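Local structure of gene product PA4716 (Pseudomonas aeruginosa, 1U0K) at residues L18-G22 with E217-T221; V171-L176 with Y198-V202; L176-Q181 with R208-G214. The protein is of unknown function but is probably an isomerase of the PhzF family. All coordinates share one frame; numbering follows the deposited sequence.

Contact 1: residues L18-G22 with E217-T221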
ATOM      1  N   LEU A  18     -11.932   4.844  -9.697  1.00 17.79           N
ATOM      2  CA  LEU A  18     -11.985   4.320  -8.328  1.00 17.57           C
ATOM      3  C   LEU A  18     -12.568   2.914  -8.235  1.00 17.38           C
ATOM      4  O   LEU A  18     -13.209   2.552  -7.243  1.00 17.89           O
ATOM      5  CB  LEU A  18     -12.737   5.288  -7.405  1.00 17.83           C
ATOM      6  CG  LEU A  18     -12.257   6.741  -7.493  1.00 18.24           C
ATOM      7  CD1 LEU A  18     -13.272   7.690  -6.875  1.00 19.00           C
ATOM      8  CD2 LEU A  18     -10.921   6.891  -6.810  1.00 19.15           C
ATOM      9  N   THR A  19     -12.340   2.132  -9.292  1.00 16.95           N
ATOM     10  CA  THR A  19     -12.614   0.699  -9.298  1.00 17.07           C
ATOM     11  C   THR A  19     -11.414  -0.016  -9.919  1.00 16.07           C
ATOM     12  O   THR A  19     -10.473   0.626 -10.369  1.00 16.01           O
ATOM     13  CB  THR A  19     -13.891   0.371 -10.111  1.00 17.18           C
ATOM     14  OG1 THR A  19     -13.694   0.675 -11.501  1.00 18.61           O
ATOM     15  CG2 THR A  19     -15.064   1.242  -9.700  1.00 19.27           C
ATOM     16  N   GLY A  20     -11.457  -1.342  -9.962  1.00 15.19           N
ATOM     17  CA  GLY A  20     -10.389  -2.098 -10.584  1.00 14.67           C
ATOM     18  C   GLY A  20      -9.077  -1.972  -9.835  1.00 13.90           C
ATOM     19  O   GLY A  20      -9.046  -1.702  -8.635  1.00 14.77           O
ATOM     20  N   ASN A  21      -7.976  -2.158 -10.552  1.00 13.15           N
ATOM     21  CA  ASN A  21      -6.659  -2.210  -9.942  1.00 12.46           C
ATOM     22  C   ASN A  21      -5.861  -0.918 -10.148  1.00 11.83           C
ATOM     23  O   ASN A  21      -5.531  -0.585 -11.271  1.00 11.68           O
ATOM     24  CB  ASN A  21      -5.869  -3.398 -10.513  1.00 13.14           C
ATOM     25  CG  ASN A  21      -4.821  -3.912  -9.559  1.00 13.88           C
ATOM     26  OD1 ASN A  21      -4.497  -3.259  -8.563  1.00 16.65           O
ATOM     27  ND2 ASN A  21      -4.298  -5.114  -9.831  1.00 15.31           N
ATOM     28  N   GLY A  22      -5.527  -0.224  -9.065  1.00 10.80           N
ATOM     29  CA  GLY A  22      -4.766   1.004  -9.153  1.00 10.05           C
ATOM     30  C   GLY A  22      -3.336   0.750  -9.571  1.00  9.99           C
ATOM     31  O   GLY A  22      -2.726  -0.261  -9.213  1.00 11.51           O
ATOM     32  N   GLU A 217      -3.760  -8.579  -0.867  1.00 21.09           N
ATOM     33  CA  GLU A 217      -4.368  -9.312  -1.966  1.00 20.53           C
ATOM     34  C   GLU A 217      -4.389  -8.420  -3.192  1.00 19.85           C
ATOM     35  O   GLU A 217      -4.706  -7.239  -3.096  1.00 20.16           O
ATOM     36  CB  GLU A 217      -5.790  -9.749  -1.592  1.00 20.39           C
ATOM     37  CG  GLU A 217      -6.397 -10.754  -2.559  1.00 21.60           C
ATOM     38  CD  GLU A 217      -7.824 -11.140  -2.210  1.00 21.83           C
ATOM     39  OE1 GLU A 217      -8.254 -10.851  -1.072  1.00 23.78           O
ATOM     40  OE2 GLU A 217      -8.510 -11.728  -3.078  1.00 20.80           O
ATOM     41  N   ASP A 218      -4.048  -8.985  -4.350  1.00 19.01           N
ATOM     42  CA  ASP A 218      -4.058  -8.237  -5.600  1.00 18.81           C
ATOM     43  C   ASP A 218      -5.482  -8.225  -6.135  1.00 18.31           C
ATOM     44  O   ASP A 218      -6.154  -9.249  -6.112  1.00 18.57           O
ATOM     45  CB  ASP A 218      -3.101  -8.892  -6.605  1.00 18.64           C
ATOM     46  CG  ASP A 218      -2.748  -7.989  -7.791  1.00 20.14           C
ATOM     47  OD1 ASP A 218      -2.857  -6.744  -7.702  1.00 19.72           O
ATOM     48  OD2 ASP A 218      -2.318  -8.464  -8.867  1.00 21.94           O
ATOM     49  N   VAL A 219      -5.927  -7.069  -6.612  1.00 18.02           N
ATOM     50  CA  VAL A 219      -7.285  -6.885  -7.127  1.00 18.09           C
ATOM     51  C   VAL A 219      -7.509  -7.673  -8.426  1.00 18.14           C
ATOM     52  O   VAL A 219      -8.528  -8.337  -8.584  1.00 18.17           O
ATOM     53  CB  VAL A 219      -7.584  -5.385  -7.373  1.00 18.00           C
ATOM     54  CG1 VAL A 219      -8.932  -5.190  -8.057  1.00 18.55           C
ATOM     55  CG2 VAL A 219      -7.517  -4.593  -6.054  1.00 18.12           C
ATOM     56  N   ALA A 220      -6.562  -7.584  -9.358  1.00 18.30           N
ATOM     57  CA  ALA A 220      -6.730  -8.164 -10.689  1.00 18.33           C
ATOM     58  C   ALA A 220      -5.370  -8.326 -11.362  1.00 19.04           C
ATOM     59  O   ALA A 220      -4.738  -7.335 -11.713  1.00 19.19           O
ATOM     60  CB  ALA A 220      -7.643  -7.290 -11.533  1.00 18.80           C
ATOM     61  N   THR A 221      -4.949  -9.577 -11.559  1.00 18.74           N
ATOM     62  CA  THR A 221      -3.572  -9.913 -11.899  1.00 19.16           C
ATOM     63  C   THR A 221      -3.444 -10.295 -13.373  1.00 19.53           C
ATOM     64  O   THR A 221      -3.725 -11.431 -13.754  1.00 19.33           O
ATOM     65  CB  THR A 221      -3.106 -11.077 -10.998  1.00 19.14           C
ATOM     66  OG1 THR A 221      -3.374 -10.762  -9.621  1.00 19.74           O
ATOM     67  CG2 THR A 221      -1.605 -11.275 -11.046  1.00 19.59           C
TER
HETATM   68  O   HOH W   1      -4.015  -4.723  -6.349  1.00 18.06           O

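Contact 2: residues V171-L176 with Y198-V202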
ATOM      1  N   VAL A 171      -9.363 -24.977  -6.882  1.00 25.74           N
ATOM      2  CA  VAL A 171     -10.131 -25.218  -5.663  1.00 27.21           C
ATOM      3  C   VAL A 171     -11.614 -24.951  -5.928  1.00 28.28           C
ATOM      4  O   VAL A 171     -11.969 -24.396  -6.971  1.00 28.54           O
ATOM      5  CB  VAL A 171      -9.641 -24.330  -4.495  1.00 27.20           C
ATOM      6  CG1 VAL A 171      -8.202 -24.682  -4.139  1.00 27.45           C
ATOM      7  CG2 VAL A 171      -9.764 -22.841  -4.823  1.00 27.64           C
ATOM      8  N   THR A 172     -12.471 -25.329  -4.981  1.00 29.68           N
ATOM      9  CA  THR A 172     -13.911 -25.118  -5.120  1.00 30.51           C
ATOM     10  C   THR A 172     -14.258 -23.670  -4.812  1.00 31.49           C
ATOM     11  O   THR A 172     -13.541 -22.995  -4.072  1.00 31.43           O
ATOM     12  CB  THR A 172     -14.728 -26.025  -4.160  1.00 30.70           C
ATOM     13  OG1 THR A 172     -14.353 -25.772  -2.804  1.00 30.37           O
ATOM     14  CG2 THR A 172     -14.422 -27.494  -4.358  1.00 30.83           C
ATOM     15  N   ALA A 173     -15.376 -23.208  -5.364  1.00 32.31           N
ATOM     16  CA  ALA A 173     -15.882 -21.868  -5.076  1.00 33.07           C
ATOM     17  C   ALA A 173     -16.011 -21.617  -3.574  1.00 33.55           C
ATOM     18  O   ALA A 173     -15.719 -20.524  -3.093  1.00 33.58           O
ATOM     19  CB  ALA A 173     -17.231 -21.652  -5.766  1.00 33.21           C
ATOM     20  N   GLU A 174     -16.454 -22.633  -2.838  1.00 34.42           N
ATOM     21  CA  GLU A 174     -16.631 -22.526  -1.393  1.00 35.11           C
ATOM     22  C   GLU A 174     -15.284 -22.352  -0.694  1.00 34.93           C
ATOM     23  O   GLU A 174     -15.142 -21.513   0.192  1.00 35.09           O
ATOM     24  CB  GLU A 174     -17.340 -23.776  -0.863  1.00 35.64           C
ATOM     25  CG  GLU A 174     -17.796 -23.697   0.592  1.00 37.74           C
ATOM     26  CD  GLU A 174     -17.890 -25.064   1.267  1.00 40.95           C
ATOM     27  OE1 GLU A 174     -17.026 -25.936   1.006  1.00 43.02           O
ATOM     28  OE2 GLU A 174     -18.834 -25.274   2.067  1.00 42.98           O
ATOM     29  N   ALA A 175     -14.307 -23.155  -1.105  1.00 34.84           N
ATOM     30  CA  ALA A 175     -12.953 -23.109  -0.548  1.00 34.80           C
ATOM     31  C   ALA A 175     -12.258 -21.766  -0.802  1.00 34.79           C
ATOM     32  O   ALA A 175     -11.492 -21.292   0.032  1.00 34.58           O
ATOM     33  CB  ALA A 175     -12.124 -24.242  -1.121  1.00 34.72           C
ATOM     34  N   LEU A 176     -12.544 -21.155  -1.949  1.00 34.95           N
ATOM     35  CA  LEU A 176     -11.885 -19.915  -2.355  1.00 34.89           C
ATOM     36  C   LEU A 176     -12.194 -18.760  -1.406  1.00 35.45           C
ATOM     37  O   LEU A 176     -11.331 -17.923  -1.142  1.00 34.93           O
ATOM     38  CB  LEU A 176     -12.304 -19.538  -3.780  1.00 34.64           C
ATOM     39  CG  LEU A 176     -11.569 -18.362  -4.432  1.00 33.91           C
ATOM     40  CD1 LEU A 176     -10.098 -18.693  -4.632  1.00 33.24           C
ATOM     41  CD2 LEU A 176     -12.223 -17.994  -5.749  1.00 33.51           C
ATOM     42  N   TYR A 198      -1.731 -19.001  -7.472  1.00 18.68           N
ATOM     43  CA  TYR A 198      -2.998 -18.401  -7.871  1.00 18.56           C
ATOM     44  C   TYR A 198      -4.115 -19.426  -7.615  1.00 18.75           C
ATOM     45  O   TYR A 198      -4.167 -20.468  -8.265  1.00 18.51           O
ATOM     46  CB  TYR A 198      -2.956 -17.993  -9.347  1.00 18.23           C
ATOM     47  CG  TYR A 198      -4.079 -17.078  -9.776  1.00 18.58           C
ATOM     48  CD1 TYR A 198      -3.953 -15.700  -9.688  1.00 18.66           C
ATOM     49  CD2 TYR A 198      -5.267 -17.590 -10.279  1.00 18.21           C
ATOM     50  CE1 TYR A 198      -4.982 -14.848 -10.089  1.00 18.87           C
ATOM     51  CE2 TYR A 198      -6.307 -16.752 -10.682  1.00 18.65           C
ATOM     52  CZ  TYR A 198      -6.165 -15.377 -10.578  1.00 19.32           C
ATOM     53  OH  TYR A 198      -7.204 -14.551 -10.973  1.00 20.50           O
ATOM     54  N   LEU A 199      -4.974 -19.138  -6.646  1.00 19.30           N
ATOM     55  CA  LEU A 199      -6.126 -19.999  -6.354  1.00 20.13           C
ATOM     56  C   LEU A 199      -7.193 -19.782  -7.409  1.00 20.63           C
ATOM     57  O   LEU A 199      -7.520 -18.644  -7.729  1.00 20.54           O
ATOM     58  CB  LEU A 199      -6.707 -19.702  -4.974  1.00 20.30           C
ATOM     59  CG  LEU A 199      -5.768 -19.767  -3.768  1.00 21.17           C
ATOM     60  CD1 LEU A 199      -6.549 -19.561  -2.480  1.00 22.25           C
ATOM     61  CD2 LEU A 199      -5.010 -21.080  -3.732  1.00 21.60           C
ATOM     62  N   LEU A 200      -7.750 -20.876  -7.929  1.00 21.45           N
ATOM     63  CA  LEU A 200      -8.609 -20.818  -9.108  1.00 22.00           C
ATOM     64  C   LEU A 200      -9.864 -21.674  -8.955  1.00 23.00           C
ATOM     65  O   LEU A 200      -9.769 -22.878  -8.817  1.00 22.96           O
ATOM     66  CB  LEU A 200      -7.833 -21.290 -10.336  1.00 21.87           C
ATOM     67  CG  LEU A 200      -8.544 -21.268 -11.693  1.00 21.50           C
ATOM     68  CD1 LEU A 200      -8.945 -19.854 -12.059  1.00 21.38           C
ATOM     69  CD2 LEU A 200      -7.646 -21.860 -12.758  1.00 21.37           C
ATOM     70  N   ASP A 201     -11.021 -21.023  -8.984  1.00 24.10           N
ATOM     71  CA  ASP A 201     -12.304 -21.691  -9.206  1.00 25.10           C
ATOM     72  C   ASP A 201     -12.534 -21.779 -10.720  1.00 25.74           C
ATOM     73  O   ASP A 201     -12.879 -20.786 -11.353  1.00 25.35           O
ATOM     74  CB  ASP A 201     -13.412 -20.900  -8.508  1.00 25.25           C
ATOM     75  CG  ASP A 201     -14.809 -21.360  -8.894  1.00 26.34           C
ATOM     76  OD1 ASP A 201     -14.952 -22.492  -9.396  1.00 29.04           O
ATOM     77  OD2 ASP A 201     -15.811 -20.640  -8.730  1.00 28.44           O
ATOM     78  N   VAL A 202     -12.331 -22.959 -11.300  1.00 26.49           N
ATOM     79  CA  VAL A 202     -12.372 -23.118 -12.755  1.00 27.56           C
ATOM     80  C   VAL A 202     -13.780 -22.981 -13.336  1.00 28.04           C
ATOM     81  O   VAL A 202     -13.933 -22.580 -14.492  1.00 28.27           O
ATOM     82  CB  VAL A 202     -11.748 -24.456 -13.236  1.00 27.60           C
ATOM     83  CG1 VAL A 202     -10.330 -24.615 -12.707  1.00 27.68           C
ATOM     84  CG2 VAL A 202     -12.617 -25.655 -12.855  1.00 27.90           C
TER
HETATM   85  O   HOH W   2     -11.692 -25.326  -9.549  1.00 25.09           O

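Contact 3: residues L176-Q181 with R208-G214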
ATOM      1  N   LEU A 176     -12.544 -21.155  -1.949  1.00 34.95           N
ATOM      2  CA  LEU A 176     -11.885 -19.915  -2.355  1.00 34.89           C
ATOM      3  C   LEU A 176     -12.194 -18.760  -1.406  1.00 35.45           C
ATOM      4  O   LEU A 176     -11.331 -17.923  -1.142  1.00 34.93           O
ATOM      5  CB  LEU A 176     -12.304 -19.538  -3.780  1.00 34.64           C
ATOM      6  CG  LEU A 176     -11.569 -18.362  -4.432  1.00 33.91           C
ATOM      7  CD1 LEU A 176     -10.098 -18.693  -4.632  1.00 33.24           C
ATOM      8  CD2 LEU A 176     -12.223 -17.994  -5.749  1.00 33.51           C
ATOM      9  N   GLY A 177     -13.425 -18.723  -0.900  1.00 36.18           N
ATOM     10  CA  GLY A 177     -13.869 -17.664  -0.013  1.00 36.77           C
ATOM     11  C   GLY A 177     -13.296 -17.696   1.393  1.00 37.33           C
ATOM     12  O   GLY A 177     -13.318 -16.680   2.085  1.00 37.75           O
ATOM     13  N   ARG A 178     -12.796 -18.848   1.829  1.00 37.85           N
ATOM     14  CA  ARG A 178     -12.218 -18.963   3.171  1.00 38.39           C
ATOM     15  C   ARG A 178     -10.707 -19.221   3.165  1.00 38.35           C
ATOM     16  O   ARG A 178     -10.138 -19.621   4.183  1.00 38.44           O
ATOM     17  CB  ARG A 178     -12.962 -20.032   3.993  1.00 38.64           C
ATOM     18  CG  ARG A 178     -12.890 -21.464   3.474  1.00 39.56           C
ATOM     19  CD  ARG A 178     -13.618 -22.459   4.394  1.00 40.84           C
ATOM     20  NE  ARG A 178     -13.392 -23.853   4.014  1.00 42.03           N
ATOM     21  CZ  ARG A 178     -13.995 -24.472   3.003  1.00 43.34           C
ATOM     22  NH1 ARG A 178     -14.876 -23.834   2.241  1.00 44.71           N
ATOM     23  NH2 ARG A 178     -13.715 -25.742   2.741  1.00 44.28           N
ATOM     24  N   ALA A 179     -10.057 -18.962   2.030  1.00 38.28           N
ATOM     25  CA  ALA A 179      -8.619 -19.178   1.906  1.00 38.16           C
ATOM     26  C   ALA A 179      -7.831 -18.138   2.704  1.00 38.09           C
ATOM     27  O   ALA A 179      -8.158 -16.951   2.676  1.00 38.04           O
ATOM     28  CB  ALA A 179      -8.205 -19.148   0.444  1.00 38.12           C
ATOM     29  N   ARG A 180      -6.809 -18.602   3.422  1.00 38.18           N
ATOM     30  CA  ARG A 180      -5.910 -17.753   4.204  1.00 38.28           C
ATOM     31  C   ARG A 180      -4.514 -18.374   4.238  1.00 37.58           C
ATOM     32  O   ARG A 180      -4.345 -19.482   4.747  1.00 37.27           O
ATOM     33  CB  ARG A 180      -6.410 -17.609   5.646  1.00 38.77           C
ATOM     34  CG  ARG A 180      -7.820 -17.064   5.782  1.00 40.77           C
ATOM     35  CD  ARG A 180      -8.248 -16.770   7.222  1.00 43.06           C
ATOM     36  NE  ARG A 180      -7.280 -15.949   7.949  1.00 45.11           N
ATOM     37  CZ  ARG A 180      -7.062 -14.652   7.729  1.00 46.73           C
ATOM     38  NH1 ARG A 180      -7.744 -13.987   6.798  1.00 47.41           N
ATOM     39  NH2 ARG A 180      -6.152 -14.009   8.453  1.00 47.38           N
ATOM     40  N   GLN A 181      -3.517 -17.659   3.722  1.00 36.92           N
ATOM     41  CA  GLN A 181      -2.137 -18.152   3.740  1.00 36.48           C
ATOM     42  C   GLN A 181      -1.575 -18.195   5.169  1.00 36.45           C
ATOM     43  O   GLN A 181      -1.501 -17.166   5.837  1.00 36.63           O
ATOM     44  CB  GLN A 181      -1.239 -17.283   2.856  1.00 36.24           C
ATOM     45  CG  GLN A 181       0.092 -17.934   2.510  1.00 35.23           C
ATOM     46  CD  GLN A 181       0.979 -17.034   1.681  1.00 33.79           C
ATOM     47  OE1 GLN A 181       0.506 -16.371   0.758  1.00 32.76           O
ATOM     48  NE2 GLN A 181       2.267 -17.002   2.006  1.00 32.95           N
ATOM     49  N   ARG A 208      -7.966 -15.860  -6.844  1.00 20.00           N
ATOM     50  CA  ARG A 208      -7.428 -15.070  -5.742  1.00 20.22           C
ATOM     51  C   ARG A 208      -5.921 -15.235  -5.681  1.00 20.00           C
ATOM     52  O   ARG A 208      -5.397 -16.325  -5.866  1.00 19.17           O
ATOM     53  CB  ARG A 208      -8.029 -15.522  -4.413  1.00 20.65           C
ATOM     54  CG  ARG A 208      -9.472 -15.104  -4.224  1.00 21.61           C
ATOM     55  CD  ARG A 208      -9.997 -15.338  -2.812  1.00 22.53           C
ATOM     56  NE  ARG A 208      -9.575 -14.301  -1.879  1.00 23.04           N
ATOM     57  CZ  ARG A 208      -9.990 -14.199  -0.617  1.00 24.43           C
ATOM     58  NH1 ARG A 208     -10.846 -15.076  -0.104  1.00 26.01           N
ATOM     59  NH2 ARG A 208      -9.548 -13.218   0.144  1.00 24.56           N
ATOM     60  N   THR A 209      -5.224 -14.136  -5.413  1.00 19.85           N
ATOM     61  CA  THR A 209      -3.772 -14.177  -5.285  1.00 20.24           C
ATOM     62  C   THR A 209      -3.276 -13.011  -4.429  1.00 20.03           C
ATOM     63  O   THR A 209      -3.909 -11.958  -4.368  1.00 19.52           O
ATOM     64  CB  THR A 209      -3.124 -14.184  -6.687  1.00 20.29           C
ATOM     65  OG1 THR A 209      -1.765 -14.644  -6.615  1.00 20.73           O
ATOM     66  CG2 THR A 209      -3.046 -12.780  -7.301  1.00 20.93           C
ATOM     67  N   TRP A 210      -2.138 -13.229  -3.782  1.00 20.58           N
ATOM     68  CA  TRP A 210      -1.585 -12.308  -2.789  1.00 21.17           C
ATOM     69  C   TRP A 210      -0.124 -12.035  -3.093  1.00 22.14           C
ATOM     70  O   TRP A 210       0.479 -12.694  -3.942  1.00 21.42           O
ATOM     71  CB  TRP A 210      -1.673 -12.938  -1.395  1.00 21.38           C
ATOM     72  CG  TRP A 210      -3.058 -13.035  -0.820  1.00 21.20           C
ATOM     73  CD1 TRP A 210      -3.653 -12.150   0.031  1.00 22.17           C
ATOM     74  CD2 TRP A 210      -4.011 -14.083  -1.038  1.00 21.53           C
ATOM     75  NE1 TRP A 210      -4.919 -12.576   0.351  1.00 21.69           N
ATOM     76  CE2 TRP A 210      -5.167 -13.759  -0.292  1.00 22.05           C
ATOM     77  CE3 TRP A 210      -4.010 -15.262  -1.794  1.00 22.23           C
ATOM     78  CZ2 TRP A 210      -6.309 -14.573  -0.281  1.00 22.45           C
ATOM     79  CZ3 TRP A 210      -5.150 -16.071  -1.781  1.00 22.86           C
ATOM     80  CH2 TRP A 210      -6.278 -15.716  -1.029  1.00 22.56           C
ATOM     81  N   ASP A 211       0.454 -11.078  -2.370  1.00 23.52           N
ATOM     82  CA  ASP A 211       1.909 -10.976  -2.309  1.00 24.69           C
ATOM     83  C   ASP A 211       2.466 -12.254  -1.666  1.00 25.53           C
ATOM     84  O   ASP A 211       1.709 -13.118  -1.222  1.00 25.00           O
ATOM     85  CB  ASP A 211       2.364  -9.703  -1.567  1.00 24.90           C
ATOM     86  CG  ASP A 211       1.907  -9.648  -0.113  1.00 26.13           C
ATOM     87  OD1 ASP A 211       1.700 -10.702   0.518  1.00 27.19           O
ATOM     88  OD2 ASP A 211       1.756  -8.564   0.492  1.00 28.36           O
ATOM     89  N   ASN A 212       3.788 -12.365  -1.620  1.00 26.96           N
ATOM     90  CA  ASN A 212       4.467 -13.560  -1.128  1.00 28.22           C
ATOM     91  C   ASN A 212       4.101 -13.937   0.310  1.00 28.35           C
ATOM     92  O   ASN A 212       4.063 -15.116   0.654  1.00 28.62           O
ATOM     93  CB  ASN A 212       5.987 -13.362  -1.241  1.00 28.87           C
ATOM     94  CG  ASN A 212       6.779 -14.604  -0.864  1.00 31.51           C
ATOM     95  OD1 ASN A 212       6.957 -14.915   0.320  1.00 35.43           O
ATOM     96  ND2 ASN A 212       7.284 -15.311  -1.874  1.00 35.55           N
ATOM     97  N   LEU A 213       3.839 -12.931   1.140  1.00 28.44           N
ATOM     98  CA  LEU A 213       3.527 -13.153   2.552  1.00 28.66           C
ATOM     99  C   LEU A 213       2.040 -13.402   2.819  1.00 28.05           C
ATOM    100  O   LEU A 213       1.659 -13.716   3.950  1.00 28.30           O
ATOM    101  CB  LEU A 213       4.018 -11.968   3.385  1.00 29.01           C
ATOM    102  CG  LEU A 213       5.541 -11.756   3.373  1.00 30.49           C
ATOM    103  CD1 LEU A 213       5.902 -10.437   4.033  1.00 30.92           C
ATOM    104  CD2 LEU A 213       6.266 -12.912   4.058  1.00 31.52           C
ATOM    105  N   GLY A 214       1.208 -13.272   1.788  1.00 27.24           N
ATOM    106  CA  GLY A 214      -0.222 -13.491   1.919  1.00 26.79           C
ATOM    107  C   GLY A 214      -0.961 -12.387   2.654  1.00 26.48           C
ATOM    108  O   GLY A 214      -2.056 -12.613   3.174  1.00 26.55           O
TER
HETATM  109  O   HOH W   3     -10.441 -15.728   2.960  1.00 41.48           O
HETATM  110  O   HOH W   4       0.894 -15.626  -1.737  1.00 21.31           O
HETATM  111  O   HOH W   5      -3.803 -14.868   2.454  1.00 30.26           O

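Contact 1: residues L18-G22 with E217-T221
The amide nitrogen ND2 of Asn21 holds two acceptors of one loop, Ala220 O and Asp218 OD1. These bonds bridge the two lobes expected of the diaminopimelate-epimerase-like fold to which PhzF proteins belong: Asn21 begins strand 21-26, and residues 217-221 form the loop leading into helix 222-234. The bond to the carbonyl, ND2 to Ala220 O, measures 2.9 Å and lies in the plane of the Asn21 amide, yet it meets that carbonyl from above its plane rather than on a lone pair. The second, ND2 to Asp218 OD1, is 3.0 Å long and fairly straight (158°), again coming from above, here over the carboxylate plane. Amide and carboxylate are turned 59° against each other, and the two side chains cross at about a right angle.

A water completes the mesh. It donates to Asn21 OD1 and to Asp218 OD1, 2.7 Å from the latter, and accepts from Val219 N, so both ends of the amide are tied to the opposite loop and the rotation of the group is settled. With CG turned away from its backbone N (chi1 -154°), the Asn21 side chain continues toward that loop. Beside it, Val219 slides past the Asn21 side chain in the opposite direction, its CB 3.8 Å from Asn21 CG.

The Asp218 side chain lies about 5 Å from that of Glu48, the predicted active-site residue, so the contact borders the probable catalytic cleft. Gln248 NE2 is bonded to both Asp218 O and Thr221 OG1. The other carboxylate oxygen, Asp218 OD2, takes a bond from Thr221 OG1 at 2.6 Å, on the anti side but tilted well out of the carboxylate plane.

Contact 2: residues V171-L176 with Y198-V202
One backbone hydrogen bond, Val171 N to Leu200 O at 2.9 Å, carries on the parallel pairing of strands 166-170 and 196-201 at the point where the chain heads for helix 173-177. The N-H comes from above the Leu200 carbonyl plane, with a reasonably straight angle of 159°. A weaker CA-H...O contact follows on the next residue, Asp201 CA lying 3.5 Å from Val171 O. A water stands 2.8 Å from that same Val171 O and accepts from Val202 N, linking the two segments.

Apolar contacts join helix to strand. Leu176 and Leu199 slide past each other in opposite directions, and CD1 of Leu176 rests 3.6 Å from CB of Leu199. Leu176, its CG anti to the backbone N (chi1 -172°), reaches the strand with both methyls, CD1 on Leu199 and CD2 near CB of Asp201. Val171 adds a looser touch through CG2 to Leu199 CB. On the other side of the strand, Leu200 and Tyr198 pack on Val228 of helix 222-234.

The helix begins with a capping bond: Thr172 is the N-cap, its OG1 accepting from Ala175 N at 3.1 Å. At this first turn, the Asp201 carboxylate lies beside the exposed Ala173, OD2 at 3.4 Å from Ala173 CB.

Contact 3: residues L176-Q181 with R208-G214
Gln181 and Arg208 each lose nearly 90 Å² to the contact, and each anchors one end of it. Gln181 reaches across the loop with CG anti to its own nitrogen and an extended chain, bringing its amide over the type I turn from Asp211 to Gly214. NE2 donates to Asn212 O at 2.9 Å, almost straight (173°) and in the amide plane, with a weak second bond to Asn183 O. At the other corner, OE1 lies 3.2 Å from Gly214 CA and is tied to the turn through a water that donates to it and to Asp211 O.

Arg208 works on the chain around Leu176. Its aliphatic part lies obliquely across Leu176, CG 3.7 Å from Leu176 CD1, before a bend at chi3 (79°) turns the guanidinium to the backbone. There NH1 donates to Leu176 O at 3.1 Å, on a lone pair in the carbonyl plane. A second water joins NH1 to Gly177 O and Ala179 O, while NH2 forms a salt bridge with Glu217 and Phe251 supplies a cation-pi partner.

Between the two anchors, Ala179 CB sits 4.2 Å from Trp210 CH2, and a third water, which bridges Gln181 N and Gly214 O, lies over one face of the indole, offset toward its rim. Together they hold helix 173-177 and the chain that follows it against strand 206-208 and the loop after it in this PhzF-family fold.

Overall arrangement
Contacts 2 and 3 are neighbours, their centres about 11 Å apart; they share Leu176 and helix 173-177, and their segments alternate along the chain. Strand 196-201 is part of contact 2, and strand 206-208, paired antiparallel with it, gives contact 3 its Arg208; Leu199 N is probably hydrogen-bonded to Arg208 O. Contact 1 closes the large loop in which both are nested, and its centre lies about 15 Å from that of contact 3 and 19 Å from that of contact 2. It meets contact 3 directly through the Glu217-Arg208 salt bridge. The chain from 208 to 221 thus runs from contact 3 to the neighbourhood of Glu48, the predicted active-site residue.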